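Local coordinates for protein P-granule scaffold (Caenorhabditis japonica, PDB 5W4A) that probably acts as a scaffold for P granules, the RNA-protein bodies of the germ line, through a mostly helical N-terminal domain, at residues Ile8-Thr16 and Phe197-Leu208; Asn41-Gly49 and Phe170-Ile178. One frame throughout, in Å; residues are numbered along the deposited sequence. Where two conformers were deposited one is given.

Interaction 1 of 2, residues Ile8-Thr16 and Phe197-Leu208; sequences IVEFLGIRT and FLNRLDQTKPKL
Thr204 OG1 donates a hydrogen bond of 2.9 Å to Leu12 O, with the hydroxyl standing above the carbonyl plane, 44° out of it, and so not on a lone pair. The hydroxyl sits between the backbone N and carbonyl carbon of Thr204, turned to the hairpin, while Leu12 CG slides past Thr204 CB at 3.6 Å. The leucine then lays CD2 across the aliphatic part of Lys205, 3.6 Å from its CE. Gly13 lies against Thr204 as well; a side chain there would run into OG1, and its own backbone angles already call for glycine. On the hydrophobic side Ile14 CG1 rests against Leu201 CD2 at 4.0 Å and meets the edge of the Phe197 ring at CE1, while its CD1 extends to Leu208.

Nearer the surface, Arg200 folds its chain at chi2 and chi3, which sets one face of the guanidinium against Gly13 O, 4.0 Å from its plane and over the centre, and lets NH2 reach Glu10 OE2 at 3.1 Å. This salt bridge is bent, 144° at the hydrogen, with the two planar groups 65° apart. With an alanine in place of Arg200, the Glu10 carboxylate would probably lose this countercharge and Gly13 O its cover. Further out, the Arg15 guanidinium turns to Glu136 and Leu166 O; on the buried side Ile14 also packs on Ala23 of helix 20-28.

Paired backbone bonds between Phe11 and Ile14 close a beta hairpin with a two-residue loop, a type I' turn, whose tip is docked against the end of helix 187-201 and the start of helix 206-213.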
loop_
_atom_site.group_PDB
_atom_site.type_symbol
_atom_site.label_atom_id
_atom_site.label_comp_id
_atom_site.label_asym_id
_atom_site.label_seq_id
_atom_site.Cartn_x
_atom_site.Cartn_y
_atom_site.Cartn_z
ATOM N N ILE C 8 10.403 -4.222 -12.281
ATOM C CA ILE C 8 10.665 -2.788 -12.324
ATOM C C ILE C 8 12.046 -2.591 -12.936
ATOM O O ILE C 8 12.984 -3.359 -12.650
ATOM C CB ILE C 8 10.585 -2.176 -10.920
ATOM C CG1 ILE C 8 9.136 -2.300 -10.410
ATOM C CG2 ILE C 8 11.059 -0.717 -10.913
ATOM C CD1 ILE C 8 8.947 -1.954 -8.959
ATOM N N VAL C 9 12.173 -1.571 -13.771
ATOM C CA VAL C 9 13.450 -1.193 -14.368
ATOM C C VAL C 9 13.652 0.309 -14.148
ATOM O O VAL C 9 12.737 1.052 -13.791
ATOM C CB VAL C 9 13.527 -1.557 -15.856
ATOM C CG1 VAL C 9 13.323 -3.057 -16.052
ATOM C CG2 VAL C 9 12.494 -0.793 -16.655
ATOM N N GLU C 10 14.895 0.755 -14.358
ATOM C CA GLU C 10 15.243 2.141 -14.120
ATOM C C GLU C 10 16.139 2.628 -15.241
ATOM O O GLU C 10 16.958 1.864 -15.758
ATOM C CB GLU C 10 15.939 2.290 -12.761
ATOM C CG GLU C 10 16.259 3.701 -12.353
ATOM C CD GLU C 10 16.633 3.789 -10.862
ATOM O OE1 GLU C 10 15.906 3.166 -10.051
ATOM O OE2 GLU C 10 17.602 4.508 -10.557
ATOM N N PHE C 11 15.959 3.905 -15.609
ATOM C CA PHE C 11 16.826 4.600 -16.558
ATOM C C PHE C 11 17.150 5.964 -15.964
ATOM O O PHE C 11 16.275 6.823 -15.881
ATOM C CB PHE C 11 16.152 4.773 -17.918
ATOM C CG PHE C 11 15.761 3.487 -18.580
ATOM C CD1 PHE C 11 14.501 2.967 -18.399
ATOM C CD2 PHE C 11 16.663 2.792 -19.370
ATOM C CE1 PHE C 11 14.127 1.765 -19.010
ATOM C CE2 PHE C 11 16.270 1.589 -19.997
ATOM C CZ PHE C 11 14.993 1.097 -19.788
ATOM N N LEU C 12 18.397 6.165 -15.544
ATOM C CA LEU C 12 18.877 7.497 -15.100
ATOM C C LEU C 12 17.834 8.312 -14.299
ATOM O O LEU C 12 17.401 9.404 -14.691
ATOM C CB LEU C 12 19.317 8.324 -16.285
ATOM C CG LEU C 12 20.072 9.565 -15.807
ATOM C CD1 LEU C 12 21.393 9.191 -15.168
ATOM C CD2 LEU C 12 20.276 10.504 -16.966
ATOM N N GLY C 13 17.469 7.778 -13.166
ATOM C CA GLY C 13 16.556 8.447 -12.256
ATOM C C GLY C 13 15.082 8.191 -12.489
ATOM O O GLY C 13 14.254 8.691 -11.713
ATOM N N ILE C 14 14.713 7.462 -13.529
ATOM C CA ILE C 14 13.313 7.210 -13.842
ATOM C C ILE C 14 13.076 5.717 -13.586
ATOM O O ILE C 14 13.488 4.866 -14.370
ATOM C CB ILE C 14 12.924 7.606 -15.271
ATOM C CG1 ILE C 14 13.310 9.074 -15.580
ATOM C CG2 ILE C 14 11.407 7.394 -15.413
ATOM C CD1 ILE C 14 12.833 9.584 -16.960
ATOM N N ARG C 15 12.397 5.411 -12.478
ATOM C CA ARG C 15 12.020 4.059 -12.095
ATOM C C ARG C 15 10.594 3.774 -12.574
ATOM O O ARG C 15 9.674 4.573 -12.336
ATOM C CB ARG C 15 12.122 3.949 -10.575
ATOM C CG ARG C 15 11.652 2.680 -9.971
ATOM C CD ARG C 15 11.998 2.738 -8.437
ATOM N NE ARG C 15 11.289 1.735 -7.693
ATOM C CZ ARG C 15 11.709 0.512 -7.422
ATOM N NH1 ARG C 15 12.896 0.067 -7.846
ATOM N NH2 ARG C 15 10.931 -0.258 -6.712
ATOM N N THR C 16 10.422 2.664 -13.297
ATOM C CA THR C 16 9.169 2.400 -14.003
ATOM C C THR C 16 8.910 0.903 -14.143
ATOM O O THR C 16 9.826 0.106 -14.298
ATOM C CB THR C 16 9.176 3.096 -15.382
ATOM O OG1 THR C 16 7.915 2.879 -16.038
ATOM C CG2 THR C 16 10.269 2.614 -16.280
ATOM N N PHE C 197 8.283 12.468 -8.083
ATOM C CA PHE C 197 9.001 12.187 -9.324
ATOM C C PHE C 197 10.062 13.253 -9.600
ATOM O O PHE C 197 11.223 12.912 -9.897
ATOM C CB PHE C 197 8.012 12.089 -10.486
ATOM C CG PHE C 197 8.677 11.885 -11.814
ATOM C CD1 PHE C 197 9.682 10.947 -11.953
ATOM C CD2 PHE C 197 8.265 12.589 -12.917
ATOM C CE1 PHE C 197 10.336 10.755 -13.190
ATOM C CE2 PHE C 197 8.900 12.373 -14.164
ATOM C CZ PHE C 197 9.915 11.451 -14.274
ATOM N N LEU C 198 9.688 14.535 -9.484
ATOM C CA LEU C 198 10.660 15.622 -9.684
ATOM C C LEU C 198 11.861 15.490 -8.736
ATOM O O LEU C 198 13.004 15.827 -9.111
ATOM C CB LEU C 198 9.972 16.986 -9.519
ATOM C CG LEU C 198 8.980 17.416 -10.597
ATOM C CD1 LEU C 198 8.115 18.595 -10.225
ATOM C CD2 LEU C 198 9.775 17.770 -11.891
ATOM N N ASN C 199 11.655 14.991 -7.515
ATOM C CA ASN C 199 12.771 14.844 -6.589
ATOM C C ASN C 199 13.825 13.891 -7.139
ATOM O O ASN C 199 15.026 14.090 -6.916
ATOM C CB ASN C 199 12.260 14.378 -5.220
ATOM C CG ASN C 199 13.384 14.087 -4.244
ATOM O OD1 ASN C 199 14.073 14.997 -3.786
ATOM N ND2 ASN C 199 13.573 12.817 -3.922
ATOM N N ARG C 200 13.407 12.852 -7.858
ATOM C CA ARG C 200 14.368 11.984 -8.501
ATOM C C ARG C 200 14.946 12.662 -9.737
ATOM O O ARG C 200 16.156 12.593 -9.973
ATOM C CB ARG C 200 13.733 10.649 -8.890
ATOM C CG ARG C 200 13.259 9.778 -7.726
ATOM C CD ARG C 200 14.428 9.143 -6.908
ATOM N NE ARG C 200 15.493 8.526 -7.712
ATOM C CZ ARG C 200 15.515 7.257 -8.141
ATOM N NH1 ARG C 200 14.516 6.401 -7.885
ATOM N NH2 ARG C 200 16.557 6.831 -8.842
ATOM N N LEU C 201 14.108 13.326 -10.529
ATOM C CA LEU C 201 14.591 13.956 -11.758
ATOM C C LEU C 201 15.576 15.066 -11.483
ATOM O O LEU C 201 16.503 15.294 -12.272
ATOM C CB LEU C 201 13.438 14.560 -12.541
ATOM C CG LEU C 201 12.642 13.714 -13.493
ATOM C CD1 LEU C 201 11.761 14.685 -14.276
ATOM C CD2 LEU C 201 13.524 12.897 -14.431
ATOM N N ASP C 202 15.346 15.835 -10.427
ATOM C CA ASP C 202 16.248 16.941 -10.159
ATOM C C ASP C 202 17.701 16.473 -10.069
ATOM O O ASP C 202 18.607 17.277 -10.307
ATOM C CB ASP C 202 15.825 17.659 -8.885
ATOM C CG ASP C 202 14.613 18.558 -9.088
ATOM O OD1 ASP C 202 14.364 19.063 -10.213
ATOM O OD2 ASP C 202 13.911 18.791 -8.080
ATOM N N GLN C 203 17.952 15.191 -9.771
ATOM C CA GLN C 203 19.320 14.678 -9.638
ATOM C C GLN C 203 19.911 14.092 -10.917
ATOM O O GLN C 203 21.129 13.864 -10.963
ATOM C CB GLN C 203 19.370 13.613 -8.545
ATOM C CG GLN C 203 18.969 14.145 -7.200
ATOM C CD GLN C 203 19.882 15.292 -6.722
ATOM O OE1 GLN C 203 21.091 15.302 -6.996
ATOM N NE2 GLN C 203 19.301 16.263 -6.010
ATOM N N THR C 204 19.129 13.874 -11.946
ATOM C CA THR C 204 19.639 13.147 -13.115
ATOM C C THR C 204 19.346 13.835 -14.433
ATOM O O THR C 204 20.151 13.751 -15.362
ATOM C CB THR C 204 19.000 11.766 -13.113
ATOM O OG1 THR C 204 17.569 11.913 -13.197
ATOM C CG2 THR C 204 19.334 11.028 -11.851
ATOM N N LYS C 205 18.199 14.487 -14.545
ATOM C CA LYS C 205 17.737 15.091 -15.791
ATOM C C LYS C 205 17.039 16.382 -15.420
ATOM O O LYS C 205 15.824 16.541 -15.584
ATOM C CB LYS C 205 16.826 14.145 -16.585
ATOM C CG LYS C 205 17.564 13.093 -17.427
ATOM C CD LYS C 205 18.680 13.773 -18.238
ATOM C CE LYS C 205 19.275 12.988 -19.397
ATOM N NZ LYS C 205 20.545 13.721 -19.825
ATOM N N PRO C 206 17.811 17.373 -14.966
ATOM C CA PRO C 206 17.215 18.673 -14.635
ATOM C C PRO C 206 16.428 19.303 -15.762
ATOM O O PRO C 206 15.474 20.019 -15.463
ATOM C CB PRO C 206 18.433 19.539 -14.262
ATOM C CG PRO C 206 19.533 18.605 -14.015
ATOM C CD PRO C 206 19.272 17.382 -14.847
ATOM N N LYS C 207 16.817 19.109 -17.045
ATOM C CA LYS C 207 16.043 19.658 -18.158
ATOM C C LYS C 207 14.633 19.116 -18.156
ATOM O O LYS C 207 13.688 19.839 -18.465
ATOM C CB LYS C 207 16.682 19.315 -19.514
ATOM C CG LYS C 207 17.890 20.066 -19.832
ATOM C CD LYS C 207 18.545 19.533 -21.110
ATOM C CE LYS C 207 19.919 20.108 -21.245
ATOM N NZ LYS C 207 20.587 19.600 -22.472
ATOM N N LEU C 208 14.495 17.813 -17.879
ATOM C CA LEU C 208 13.175 17.213 -17.866
ATOM C C LEU C 208 12.367 17.776 -16.709
ATOM O O LEU C 208 11.181 18.049 -16.858
ATOM C CB LEU C 208 13.260 15.690 -17.754
ATOM C CG LEU C 208 13.912 14.886 -18.894
ATOM C CD1 LEU C 208 13.974 13.389 -18.539
ATOM C CD2 LEU C 208 13.153 15.094 -20.136
#

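Interaction 2 of 2, residues Asn41-Gly49 and Phe170-Ile178. With EDO (1,2-ethanediol), chain T; EDO (1,2-ethanediol), chain Q.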
loop_
_atom_site.group_PDB
_atom_site.type_symbol
_atom_site.label_atom_id
_atom_site.label_comp_id
_atom_site.label_asym_id
_atom_site.label_seq_id
_atom_site.Cartn_x
_atom_site.Cartn_y
_atom_site.Cartn_z
ATOM N N ASN C 41 8.718 12.842 -29.898
ATOM C CA ASN C 41 7.586 11.952 -29.745
ATOM C C ASN C 41 6.464 12.627 -28.950
ATOM O O ASN C 41 6.704 13.229 -27.895
ATOM C CB ASN C 41 8.031 10.675 -29.040
ATOM C CG ASN C 41 6.874 9.742 -28.786
ATOM O OD1 ASN C 41 6.204 9.857 -27.773
ATOM N ND2 ASN C 41 6.616 8.828 -29.720
ATOM N N SER C 42 5.239 12.527 -29.463
ATOM C CA SER C 42 4.134 13.299 -28.904
ATOM C C SER C 42 3.694 12.794 -27.535
ATOM O O SER C 42 3.208 13.579 -26.725
ATOM C CB SER C 42 2.937 13.281 -29.851
ATOM O OG SER C 42 2.340 11.993 -29.870
ATOM N N PHE C 43 3.810 11.494 -27.275
ATOM C CA PHE C 43 3.489 10.952 -25.950
ATOM C C PHE C 43 4.464 11.496 -24.906
ATOM O O PHE C 43 4.046 12.044 -23.873
ATOM C CB PHE C 43 3.499 9.415 -26.059
ATOM C CG PHE C 43 3.162 8.640 -24.794
ATOM C CD1 PHE C 43 2.542 9.204 -23.681
ATOM C CD2 PHE C 43 3.458 7.282 -24.764
ATOM C CE1 PHE C 43 2.272 8.423 -22.546
ATOM C CE2 PHE C 43 3.181 6.513 -23.653
ATOM C CZ PHE C 43 2.580 7.077 -22.553
ATOM N N ALA C 44 5.768 11.432 -25.198
ATOM C CA ALA C 44 6.767 12.003 -24.303
ATOM C C ALA C 44 6.587 13.504 -24.141
ATOM O O ALA C 44 6.691 14.036 -23.025
ATOM C CB ALA C 44 8.172 11.683 -24.797
ATOM N N ALA C 45 6.319 14.220 -25.235
ATOM C CA ALA C 45 6.205 15.666 -25.124
ATOM C C ALA C 45 5.059 16.062 -24.212
ATOM O O ALA C 45 5.178 17.014 -23.431
ATOM C CB ALA C 45 6.030 16.288 -26.513
ATOM N N TYR C 46 3.930 15.361 -24.311
ATOM C CA TYR C 46 2.790 15.667 -23.464
ATOM C C TYR C 46 3.067 15.326 -22.006
ATOM O O TYR C 46 2.783 16.121 -21.105
ATOM C CB TYR C 46 1.575 14.905 -23.962
ATOM C CG TYR C 46 0.313 15.213 -23.220
ATOM C CD1 TYR C 46 -0.329 16.416 -23.426
ATOM C CD2 TYR C 46 -0.255 14.299 -22.345
ATOM C CE1 TYR C 46 -1.505 16.717 -22.783
ATOM C CE2 TYR C 46 -1.431 14.590 -21.679
ATOM C CZ TYR C 46 -2.058 15.807 -21.908
ATOM O OH TYR C 46 -3.243 16.144 -21.277
ATOM N N VAL C 47 3.591 14.124 -21.745
ATOM C CA VAL C 47 3.843 13.698 -20.365
ATOM C C VAL C 47 4.767 14.669 -19.626
ATOM O O VAL C 47 4.554 14.972 -18.434
ATOM C CB VAL C 47 4.426 12.275 -20.361
ATOM C CG1 VAL C 47 5.059 11.962 -19.013
ATOM C CG2 VAL C 47 3.332 11.270 -20.686
ATOM N N PHE C 48 5.820 15.136 -20.296
ATOM C CA PHE C 48 6.866 15.946 -19.684
ATOM C C PHE C 48 6.571 17.437 -19.765
ATOM O O PHE C 48 7.428 18.248 -19.394
ATOM C CB PHE C 48 8.227 15.593 -20.310
ATOM C CG PHE C 48 8.780 14.311 -19.769
ATOM C CD1 PHE C 48 8.468 13.085 -20.345
ATOM C CD2 PHE C 48 9.560 14.321 -18.627
ATOM C CE1 PHE C 48 8.938 11.902 -19.776
ATOM C CE2 PHE C 48 10.002 13.141 -18.052
ATOM C CZ PHE C 48 9.720 11.941 -18.638
ATOM N N GLY C 49 5.394 17.807 -20.263
ATOM C CA GLY C 49 4.962 19.191 -20.241
ATOM C C GLY C 49 5.542 20.051 -21.331
ATOM O O GLY C 49 5.457 21.285 -21.236
ATOM N N PHE C 170 6.642 7.811 -11.079
ATOM C CA PHE C 170 6.602 8.133 -12.499
ATOM C C PHE C 170 5.385 7.512 -13.179
ATOM O O PHE C 170 4.694 8.167 -13.968
ATOM C CB PHE C 170 7.894 7.651 -13.175
ATOM C CG PHE C 170 7.904 7.792 -14.659
ATOM C CD1 PHE C 170 7.876 9.068 -15.236
ATOM C CD2 PHE C 170 7.946 6.683 -15.495
ATOM C CE1 PHE C 170 7.942 9.218 -16.608
ATOM C CE2 PHE C 170 8.019 6.845 -16.886
ATOM C CZ PHE C 170 8.000 8.111 -17.422
ATOM N N ASP C 171 5.123 6.240 -12.913
ATOM C CA ASP C 171 4.018 5.568 -13.582
ATOM C C ASP C 171 2.693 6.179 -13.144
ATOM O O ASP C 171 1.790 6.372 -13.981
ATOM C CB ASP C 171 4.039 4.073 -13.274
ATOM C CG ASP C 171 5.176 3.330 -13.932
ATOM O OD1 ASP C 171 5.899 3.953 -14.752
ATOM O OD2 ASP C 171 5.343 2.117 -13.619
ATOM N N ALA C 172 2.547 6.456 -11.841
ATOM C CA ALA C 172 1.320 7.084 -11.363
ATOM C C ALA C 172 1.112 8.425 -12.036
ATOM O O ALA C 172 -0.013 8.760 -12.438
ATOM C CB ALA C 172 1.355 7.234 -9.838
ATOM N N TYR C 173 2.197 9.183 -12.217
ATOM C CA TYR C 173 2.130 10.489 -12.877
ATOM C C TYR C 173 1.730 10.357 -14.341
ATOM O O TYR C 173 0.872 11.107 -14.825
ATOM C CB TYR C 173 3.474 11.211 -12.743
ATOM C CG TYR C 173 3.411 12.629 -13.258
ATOM C CD1 TYR C 173 2.691 13.589 -12.550
ATOM C CD2 TYR C 173 3.996 12.988 -14.446
ATOM C CE1 TYR C 173 2.580 14.875 -12.997
ATOM C CE2 TYR C 173 3.915 14.335 -14.904
ATOM C CZ TYR C 173 3.193 15.241 -14.166
ATOM O OH TYR C 173 3.027 16.562 -14.560
ATOM N N VAL C 174 2.355 9.426 -15.069
ATOM C CA VAL C 174 2.002 9.212 -16.474
ATOM C C VAL C 174 0.537 8.830 -16.604
ATOM O O VAL C 174 -0.190 9.398 -17.427
ATOM C CB VAL C 174 2.901 8.144 -17.114
ATOM C CG1 VAL C 174 2.461 7.850 -18.546
ATOM C CG2 VAL C 174 4.391 8.567 -17.121
ATOM N N PHE C 175 0.070 7.854 -15.810
ATOM C CA PHE C 175 -1.354 7.483 -15.877
ATOM C C PHE C 175 -2.253 8.675 -15.571
ATOM O O PHE C 175 -3.287 8.861 -16.221
ATOM C CB PHE C 175 -1.683 6.333 -14.912
ATOM C CG PHE C 175 -1.233 4.958 -15.387
ATOM C CD1 PHE C 175 -1.735 4.411 -16.572
ATOM C CD2 PHE C 175 -0.345 4.178 -14.623
ATOM C CE1 PHE C 175 -1.350 3.134 -17.015
ATOM C CE2 PHE C 175 0.024 2.890 -15.059
ATOM C CZ PHE C 175 -0.461 2.382 -16.256
ATOM N N THR C 176 -1.901 9.474 -14.567
ATOM C CA THR C 176 -2.707 10.640 -14.237
ATOM C C THR C 176 -2.809 11.582 -15.429
ATOM O O THR C 176 -3.903 12.070 -15.754
ATOM C CB THR C 176 -2.111 11.349 -13.022
ATOM O OG1 THR C 176 -2.285 10.523 -11.855
ATOM C CG2 THR C 176 -2.763 12.690 -12.773
ATOM N N LYS C 177 -1.687 11.833 -16.106
ATOM C CA LYS C 177 -1.680 12.728 -17.264
ATOM C C LYS C 177 -2.522 12.161 -18.403
ATOM O O LYS C 177 -3.360 12.875 -18.983
ATOM C CB LYS C 177 -0.234 12.968 -17.738
ATOM C CG LYS C 177 0.641 13.827 -16.821
ATOM C CD LYS C 177 0.303 15.313 -16.906
ATOM C CE LYS C 177 0.619 15.875 -18.283
ATOM N NZ LYS C 177 0.466 17.354 -18.336
ATOM N N ILE C 178 -2.320 10.873 -18.749
ATOM C CA ILE C 178 -2.951 10.307 -19.943
ATOM C C ILE C 178 -4.434 10.050 -19.731
ATOM O O ILE C 178 -5.234 10.205 -20.664
ATOM C CB ILE C 178 -2.214 9.022 -20.365
ATOM C CG1 ILE C 178 -0.788 9.372 -20.783
ATOM C CG2 ILE C 178 -2.981 8.272 -21.460
ATOM C CD1 ILE C 178 -0.702 10.209 -22.049
HETATM C C1 EDO T . -6.792 13.349 -21.063
HETATM O O1 EDO T . -7.938 13.041 -21.868
HETATM C C2 EDO T . -5.497 13.392 -21.889
HETATM O O2 EDO T . -5.376 12.299 -22.823
HETATM C C1 EDO Q . -7.241 7.692 -22.643
HETATM O O1 EDO Q . -7.802 8.908 -22.118
HETATM C C2 EDO Q . -6.878 7.854 -24.116
HETATM O O2 EDO Q . -5.647 8.575 -24.253
HETATM O O HOH W 1 1.374 18.557 -20.962
HETATM O O HOH W 2 -4.284 15.261 -18.581
HETATM O O HOH W 3 3.663 17.278 -17.046
#
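Helices 42-47 and 170-178 cross almost at right angles, 99° between their directions and 10.5 Å between axes, with Val47 and Val174 at the closest backbone approach. These branched residues suit the crossing because they are short: Val47 CG1 meets Val174 CG2 at 3.9 Å. Beside them Ile178 pushes CD1 against the Phe43 ring, 3.5 Å from CE1, and the two side chains cross at about a right angle. Phe48 CZ touches Phe170 CE1 at 3.8 Å, extending the hydrophobic seam.

The shorter helix is finished at both ends: Asn41 OD1 caps its start by accepting from Ala44 N in the carbonyl plane, and Gly49, with positive phi, ends it in a Schellman motif. In this mostly helical domain, helix 57-64 adds Ile60 against both Phe43 and Ile178.

Lys177 brings its long chain over the outer side of the seam. Bends at chi2 and chi3, both near -70°, carry its amine over a face of Tyr46, a cation-pi contact with NZ 4.8 Å from the ring centroid and 16° off the normal. Water links Lys177 NZ to Tyr46 O, and another water joins Val47 O to Tyr173 OH, whose further partner is Arg194. Tyrosine suits position 46 because its ring packs while its hydroxyl reaches water: Tyr46 OH is bridged by water to Lys177 O, 3.0 Å from the water to OH.

From the N terminus, the chain first lays down the hairpin of residues 8-16, then passes through helices 20-28 and 30-35 to reach 42-47, the first half of interaction 2. After 120 intervening residues, mostly helical, 170-178 returns to close that inner loop. Helix 187-201 follows directly, and 197-208 closes the wider loop of interaction 1, so the smaller loop lies wholly within the larger. The two contacts, with centres about 13 Å apart, meet where Thr16 OG1 probably hydrogen-bonds Asp171 OD1 and where Phe170 packs against both Ile14 and Phe197. Together they tie the N-terminal hairpin and early helices to the last three helices.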